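Long-range contact in CurH (Lyngbya majuscula, PDB 3KG7), which probably dehydrates a beta-hydroxyacyl intermediate to the unsaturated acyl chain, as the dehydratase domain of a curacin polyketide synthase module: residues W175-E186 / S242-P251. Residues are numbered along the deposited sequence; the frame is centred on the assembly and turned at random.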
ATOM      1  N   TRP C 175      20.802  29.080  26.579  1.00 88.05           N
ATOM      2  CA  TRP C 175      21.101  29.480  27.952  1.00 88.76           C
ATOM      3  C   TRP C 175      21.323  28.246  28.821  1.00 90.65           C
ATOM      4  O   TRP C 175      20.776  27.177  28.546  1.00 91.87           O
ATOM      5  CB  TRP C 175      19.967  30.327  28.531  1.00 86.17           C
ATOM      6  CG  TRP C 175      19.707  31.627  27.815  1.00 85.42           C
ATOM      7  CD1 TRP C 175      20.234  32.851  28.122  1.00 84.70           C
ATOM      8  CD2 TRP C 175      18.833  31.836  26.694  1.00 84.60           C
ATOM      9  NE1 TRP C 175      19.753  33.806  27.256  1.00 84.61           N
ATOM     10  CE2 TRP C 175      18.892  33.210  26.369  1.00 84.63           C
ATOM     11  CE3 TRP C 175      18.008  30.997  25.933  1.00 84.26           C
ATOM     12  CZ2 TRP C 175      18.159  33.764  25.312  1.00 84.45           C
ATOM     13  CZ3 TRP C 175      17.279  31.552  24.881  1.00 84.51           C
ATOM     14  CH2 TRP C 175      17.361  32.921  24.583  1.00 84.37           C
ATOM     15  N   ILE C 176      22.121  28.404  29.873  1.00 92.52           N
ATOM     16  CA  ILE C 176      22.435  27.305  30.786  1.00 94.37           C
ATOM     17  C   ILE C 176      22.467  27.741  32.259  1.00 95.22           C
ATOM     18  O   ILE C 176      23.008  28.795  32.601  1.00 94.48           O
ATOM     19  CB  ILE C 176      23.773  26.595  30.387  1.00 94.32           C
ATOM     20  CG1 ILE C 176      23.910  25.232  31.074  1.00 94.25           C
ATOM     21  CG2 ILE C 176      24.999  27.485  30.649  1.00 94.33           C
ATOM     22  CD1 ILE C 176      23.166  24.128  30.369  1.00 93.57           C
ATOM     23  N   GLY C 177      21.858  26.925  33.112  1.00 96.23           N
ATOM     24  CA  GLY C 177      21.957  27.085  34.555  1.00 97.57           C
ATOM     25  C   GLY C 177      22.584  25.839  35.147  1.00 98.21           C
ATOM     26  O   GLY C 177      23.023  24.948  34.410  1.00 98.25           O
ATOM     27  N   GLU C 178      22.629  25.772  36.475  1.00 98.01           N
ATOM     28  CA  GLU C 178      23.142  24.584  37.149  1.00 97.45           C
ATOM     29  C   GLU C 178      22.123  23.446  37.133  1.00 96.68           C
ATOM     30  O   GLU C 178      22.495  22.272  37.034  1.00 96.39           O
ATOM     31  CB  GLU C 178      23.571  24.913  38.572  1.00 98.43           C
ATOM     32  CG  GLU C 178      24.814  25.776  38.630  1.00 99.68           C
ATOM     33  CD  GLU C 178      25.409  25.838  40.015  1.00101.29           C
ATOM     34  OE1 GLU C 178      24.678  25.562  40.990  1.00101.95           O
ATOM     35  OE2 GLU C 178      26.611  26.163  40.132  1.00102.83           O
ATOM     36  N   GLU C 179      20.844  23.808  37.200  1.00 95.66           N
ATOM     37  CA  GLU C 179      19.762  22.831  37.237  1.00 95.25           C
ATOM     38  C   GLU C 179      18.900  22.810  35.970  1.00 93.85           C
ATOM     39  O   GLU C 179      18.268  21.796  35.668  1.00 93.91           O
ATOM     40  CB  GLU C 179      18.888  23.052  38.475  1.00 95.72           C
ATOM     41  CG  GLU C 179      19.615  22.768  39.783  1.00 97.83           C
ATOM     42  CD  GLU C 179      18.710  22.851  41.006  1.00 98.61           C
ATOM     43  OE1 GLU C 179      19.039  23.612  41.944  1.00 98.22           O
ATOM     44  OE2 GLU C 179      17.671  22.155  41.034  1.00100.13           O
ATOM     45  N   THR C 180      18.878  23.922  35.233  1.00 92.51           N
ATOM     46  CA  THR C 180      18.011  24.058  34.053  1.00 91.02           C
ATOM     47  C   THR C 180      18.763  24.462  32.776  1.00 90.09           C
ATOM     48  O   THR C 180      19.894  24.955  32.841  1.00 89.89           O
ATOM     49  CB  THR C 180      16.848  25.068  34.301  1.00 91.33           C
ATOM     50  OG1 THR C 180      17.380  26.345  34.677  1.00 91.60           O
ATOM     51  CG2 THR C 180      15.907  24.574  35.396  1.00 91.13           C
ATOM     52  N   SER C 181      18.127  24.239  31.622  1.00 88.56           N
ATOM     53  CA  SER C 181      18.645  24.694  30.326  1.00 86.51           C
ATOM     54  C   SER C 181      17.519  25.212  29.439  1.00 85.69           C
ATOM     55  O   SER C 181      16.377  24.763  29.557  1.00 86.59           O
ATOM     56  CB  SER C 181      19.405  23.574  29.606  1.00 86.42           C
ATOM     57  OG  SER C 181      18.531  22.566  29.121  1.00 86.94           O
ATOM     58  N   LEU C 182      17.842  26.148  28.548  1.00 84.67           N
ATOM     59  CA  LEU C 182      16.855  26.689  27.606  1.00 83.55           C
ATOM     60  C   LEU C 182      17.429  26.957  26.213  1.00 83.56           C
ATOM     61  O   LEU C 182      18.481  27.588  26.080  1.00 84.40           O
ATOM     62  CB  LEU C 182      16.222  27.969  28.167  1.00 82.85           C
ATOM     63  CG  LEU C 182      15.054  28.607  27.400  1.00 82.29           C
ATOM     64  CD1 LEU C 182      13.757  27.826  27.588  1.00 81.62           C
ATOM     65  CD2 LEU C 182      14.869  30.056  27.829  1.00 82.26           C
ATOM     66  N   LEU C 183      16.721  26.485  25.187  1.00 83.23           N
ATOM     67  CA  LEU C 183      17.089  26.727  23.787  1.00 82.93           C
ATOM     68  C   LEU C 183      16.030  27.564  23.068  1.00 83.03           C
ATOM     69  O   LEU C 183      14.836  27.261  23.139  1.00 81.42           O
ATOM     70  CB  LEU C 183      17.266  25.402  23.031  1.00 82.49           C
ATOM     71  CG  LEU C 183      18.456  24.485  23.331  1.00 82.57           C
ATOM     72  CD1 LEU C 183      18.258  23.107  22.717  1.00 80.70           C
ATOM     73  CD2 LEU C 183      19.754  25.094  22.841  1.00 82.47           C
ATOM     74  N   GLU C 184      16.471  28.613  22.378  1.00 83.40           N
ATOM     75  CA  GLU C 184      15.589  29.375  21.494  1.00 84.25           C
ATOM     76  C   GLU C 184      15.716  28.814  20.081  1.00 85.23           C
ATOM     77  O   GLU C 184      16.805  28.823  19.498  1.00 86.23           O
ATOM     78  CB  GLU C 184      15.935  30.868  21.526  1.00 83.87           C
ATOM     79  CG  GLU C 184      15.023  31.752  20.673  1.00 83.95           C
ATOM     80  CD  GLU C 184      15.344  33.235  20.799  1.00 84.71           C
ATOM     81  OE1 GLU C 184      15.297  33.768  21.931  1.00 85.36           O
ATOM     82  OE2 GLU C 184      15.634  33.872  19.761  1.00 85.12           O
ATOM     83  N   ILE C 185      14.602  28.328  19.540  1.00 84.13           N
ATOM     84  CA  ILE C 185      14.610  27.588  18.281  1.00 83.65           C
ATOM     85  C   ILE C 185      13.760  28.272  17.212  1.00 84.33           C
ATOM     86  O   ILE C 185      12.634  28.689  17.484  1.00 85.17           O
ATOM     87  CB  ILE C 185      14.156  26.131  18.505  1.00 83.63           C
ATOM     88  CG1 ILE C 185      15.188  25.394  19.361  1.00 84.12           C
ATOM     89  CG2 ILE C 185      13.957  25.408  17.187  1.00 83.77           C
ATOM     90  CD1 ILE C 185      14.629  24.200  20.104  1.00 86.00           C
ATOM     91  N   GLU C 186      14.322  28.385  16.007  1.00 84.10           N
ATOM     92  CA  GLU C 186      13.654  28.978  14.848  1.00 85.65           C
ATOM     93  C   GLU C 186      13.881  28.108  13.606  1.00 85.04           C
ATOM     94  O   GLU C 186      14.734  27.219  13.618  1.00 86.55           O
ATOM     95  CB  GLU C 186      14.169  30.406  14.599  1.00 87.80           C
ATOM     96  CG  GLU C 186      15.619  30.478  14.083  1.00 92.06           C
ATOM     97  CD  GLU C 186      16.012  31.849  13.532  1.00 92.52           C
ATOM     98  OE1 GLU C 186      15.123  32.596  13.062  1.00 94.44           O
ATOM     99  OE2 GLU C 186      17.222  32.172  13.558  1.00 93.88           O
ATOM    100  N   SER C 242       6.830  29.950  14.465  1.00 84.99           N
ATOM    101  CA  SER C 242       8.078  30.252  13.751  1.00 86.27           C
ATOM    102  C   SER C 242       9.268  30.330  14.702  1.00 86.30           C
ATOM    103  O   SER C 242      10.409  30.072  14.308  1.00 85.95           O
ATOM    104  CB  SER C 242       7.934  31.556  12.962  1.00 87.03           C
ATOM    105  OG  SER C 242       7.405  32.586  13.782  1.00 87.31           O
ATOM    106  N   ARG C 243       8.978  30.677  15.953  1.00 85.39           N
ATOM    107  CA  ARG C 243       9.973  30.746  17.017  1.00 86.95           C
ATOM    108  C   ARG C 243       9.390  30.205  18.330  1.00 84.33           C
ATOM    109  O   ARG C 243       8.290  30.586  18.736  1.00 82.76           O
ATOM    110  CB  ARG C 243      10.450  32.196  17.173  1.00 89.21           C
ATOM    111  CG  ARG C 243      11.235  32.501  18.440  1.00 92.45           C
ATOM    112  CD  ARG C 243      11.535  33.986  18.558  1.00 93.61           C
ATOM    113  NE  ARG C 243      12.542  34.411  17.587  1.00 98.21           N
ATOM    114  CZ  ARG C 243      13.131  35.604  17.582  1.00 98.97           C
ATOM    115  NH1 ARG C 243      12.819  36.512  18.498  1.00 98.87           N
ATOM    116  NH2 ARG C 243      14.040  35.888  16.659  1.00 99.99           N
ATOM    117  N   PHE C 244      10.135  29.310  18.978  1.00 82.19           N
ATOM    118  CA  PHE C 244       9.720  28.702  20.245  1.00 80.65           C
ATOM    119  C   PHE C 244      10.932  28.283  21.075  1.00 80.25           C
ATOM    120  O   PHE C 244      12.076  28.485  20.660  1.00 80.06           O
ATOM    121  CB  PHE C 244       8.803  27.503  20.003  1.00 80.13           C
ATOM    122  CG  PHE C 244       9.459  26.370  19.257  1.00 81.41           C
ATOM    123  CD1 PHE C 244       9.966  25.272  19.944  1.00 81.39           C
ATOM    124  CD2 PHE C 244       9.561  26.394  17.863  1.00 81.26           C
ATOM    125  CE1 PHE C 244      10.573  24.214  19.255  1.00 81.48           C
ATOM    126  CE2 PHE C 244      10.164  25.341  17.170  1.00 81.46           C
ATOM    127  CZ  PHE C 244      10.670  24.250  17.871  1.00 80.89           C
ATOM    128  N   TYR C 245      10.674  27.689  22.237  1.00 80.13           N
ATOM    129  CA  TYR C 245      11.728  27.344  23.186  1.00 79.49           C
ATOM    130  C   TYR C 245      11.706  25.870  23.601  1.00 80.01           C
ATOM    131  O   TYR C 245      10.650  25.225  23.608  1.00 81.20           O
ATOM    132  CB  TYR C 245      11.633  28.246  24.426  1.00 79.77           C
ATOM    133  CG  TYR C 245      11.774  29.727  24.125  1.00 80.35           C
ATOM    134  CD1 TYR C 245      13.026  30.345  24.135  1.00 78.51           C
ATOM    135  CD2 TYR C 245      10.652  30.512  23.832  1.00 81.48           C
ATOM    136  CE1 TYR C 245      13.162  31.697  23.856  1.00 78.47           C
ATOM    137  CE2 TYR C 245      10.779  31.871  23.551  1.00 80.64           C
ATOM    138  CZ  TYR C 245      12.038  32.453  23.564  1.00 80.04           C
ATOM    139  OH  TYR C 245      12.175  33.792  23.291  1.00 80.26           O
ATOM    140  N   ALA C 246      12.880  25.344  23.937  1.00 78.99           N
ATOM    141  CA  ALA C 246      12.998  24.012  24.518  1.00 78.84           C
ATOM    142  C   ALA C 246      13.574  24.162  25.916  1.00 79.96           C
ATOM    143  O   ALA C 246      14.659  24.721  26.088  1.00 80.90           O
ATOM    144  CB  ALA C 246      13.881  23.124  23.661  1.00 79.91           C
ATOM    145  N   TYR C 247      12.843  23.658  26.908  1.00 80.73           N
ATOM    146  CA  TYR C 247      13.137  23.903  28.316  1.00 80.96           C
ATOM    147  C   TYR C 247      13.371  22.582  29.054  1.00 81.51           C
ATOM    148  O   TYR C 247      12.511  21.704  29.053  1.00 82.51           O
ATOM    149  CB  TYR C 247      11.959  24.685  28.922  1.00 81.11           C
ATOM    150  CG  TYR C 247      12.138  25.205  30.329  1.00 81.95           C
ATOM    151  CD1 TYR C 247      13.294  25.890  30.709  1.00 82.46           C
ATOM    152  CD2 TYR C 247      11.125  25.047  31.279  1.00 82.88           C
ATOM    153  CE1 TYR C 247      13.452  26.379  32.007  1.00 81.54           C
ATOM    154  CE2 TYR C 247      11.272  25.540  32.586  1.00 81.62           C
ATOM    155  CZ  TYR C 247      12.436  26.200  32.934  1.00 81.28           C
ATOM    156  OH  TYR C 247      12.595  26.680  34.209  1.00 82.53           O
ATOM    157  N   VAL C 248      14.545  22.436  29.661  1.00 80.93           N
ATOM    158  CA  VAL C 248      14.863  21.244  30.452  1.00 82.17           C
ATOM    159  C   VAL C 248      14.974  21.640  31.923  1.00 83.13           C
ATOM    160  O   VAL C 248      15.770  22.511  32.277  1.00 83.23           O
ATOM    161  CB  VAL C 248      16.158  20.543  29.952  1.00 81.45           C
ATOM    162  CG1 VAL C 248      16.448  19.276  30.756  1.00 80.80           C
ATOM    163  CG2 VAL C 248      16.047  20.215  28.472  1.00 79.47           C
ATOM    164  N   GLU C 249      14.168  21.002  32.770  1.00 85.66           N
ATOM    165  CA  GLU C 249      14.030  21.406  34.176  1.00 87.33           C
ATOM    166  C   GLU C 249      14.991  20.705  35.137  1.00 88.33           C
ATOM    167  O   GLU C 249      15.331  21.262  36.181  1.00 89.82           O
ATOM    168  CB  GLU C 249      12.583  21.233  34.646  1.00 88.06           C
ATOM    169  CG  GLU C 249      11.628  22.273  34.073  1.00 91.04           C
ATOM    170  CD  GLU C 249      10.171  21.830  34.102  1.00 93.73           C
ATOM    171  OE1 GLU C 249       9.625  21.601  35.203  1.00 95.14           O
ATOM    172  OE2 GLU C 249       9.560  21.722  33.018  1.00 94.53           O
ATOM    173  N   GLU C 250      15.419  19.491  34.800  1.00 89.90           N
ATOM    174  CA  GLU C 250      16.395  18.769  35.629  1.00 91.20           C
ATOM    175  C   GLU C 250      17.502  18.107  34.800  1.00 91.91           C
ATOM    176  O   GLU C 250      17.274  17.757  33.639  1.00 92.84           O
ATOM    177  CB  GLU C 250      15.715  17.777  36.593  1.00 91.72           C
ATOM    178  CG  GLU C 250      14.604  16.913  36.006  1.00 93.59           C
ATOM    179  CD  GLU C 250      13.928  16.041  37.058  1.00 94.00           C
ATOM    180  OE1 GLU C 250      14.600  15.158  37.632  1.00 94.13           O
ATOM    181  OE2 GLU C 250      12.720  16.232  37.308  1.00 95.25           O
ATOM    182  N   PRO C 251      18.717  17.971  35.382  1.00 92.21           N
ATOM    183  CA  PRO C 251      19.834  17.309  34.695  1.00 91.52           C
ATOM    184  C   PRO C 251      19.518  15.871  34.279  1.00 90.41           C
ATOM    185  O   PRO C 251      18.665  15.218  34.885  1.00 90.56           O
ATOM    186  CB  PRO C 251      20.955  17.334  35.740  1.00 91.62           C
ATOM    187  CG  PRO C 251      20.618  18.487  36.620  1.00 91.45           C
ATOM    188  CD  PRO C 251      19.127  18.471  36.710  1.00 91.83           C
TER
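Two neighbouring antiparallel strands of the second hot-dog half of this double-hotdog dehydratase meet where Ser-181, Leu-183 and Ile-185 face Val-248, Ala-246 and Phe-244 in hydrogen-bonded pairs. Six backbone bonds join strands 181-186 and 243-248, for instance Ile-185 N to Phe-244 O, 2.8 Å. The sheet continues on both sides, through strand 171-176 next to 181-186 and strand 260-268 next to 243-248.

The pairing sorts the side chains onto two faces. On one, Ile-185 sets its CB over the Phe-244 ring in a CH-pi contact, 4.2 Å from the centroid, while its CD1 reaches Ala-246 CB at 3.8 Å. With CG between the backbone N and the carbonyl carbon (chi1 63°), Phe-244 brings its ring across Ile-185.

The other face, partly covered by helix 138-144, carries Leu-182, Glu-184, Tyr-245 and Tyr-247. Leu-182 bridges the two tyrosines with one methyl, CD1 lying 3.8 Å from Tyr-245 CB and 3.7 Å from Tyr-247 CD1. Glu-184 runs extended alongside Tyr-245, with Glu-184 CG 3.7 Å from Tyr-245 CE1 and the carboxylate plane almost perpendicular (89°) to the ring. Beyond, Trp-175 CZ3 meets the edge of the Tyr-245 ring. Replacing Tyr-245 by an alanine would take away the phenol ring and would probably leave a gap beside Leu-182, with the Glu-184 chain and the Trp-175 ring without their shared neighbour.

Glu-184 also forms a long salt bridge with Arg-243: Glu-184 OE2 stands over the guanidinium centre, 3.8 Å from Arg-243 NE, and no N-H points at it. This attraction is therefore likely to be mainly electrostatic and weakly directional, whereas the backbone bonds fix the strand alignment.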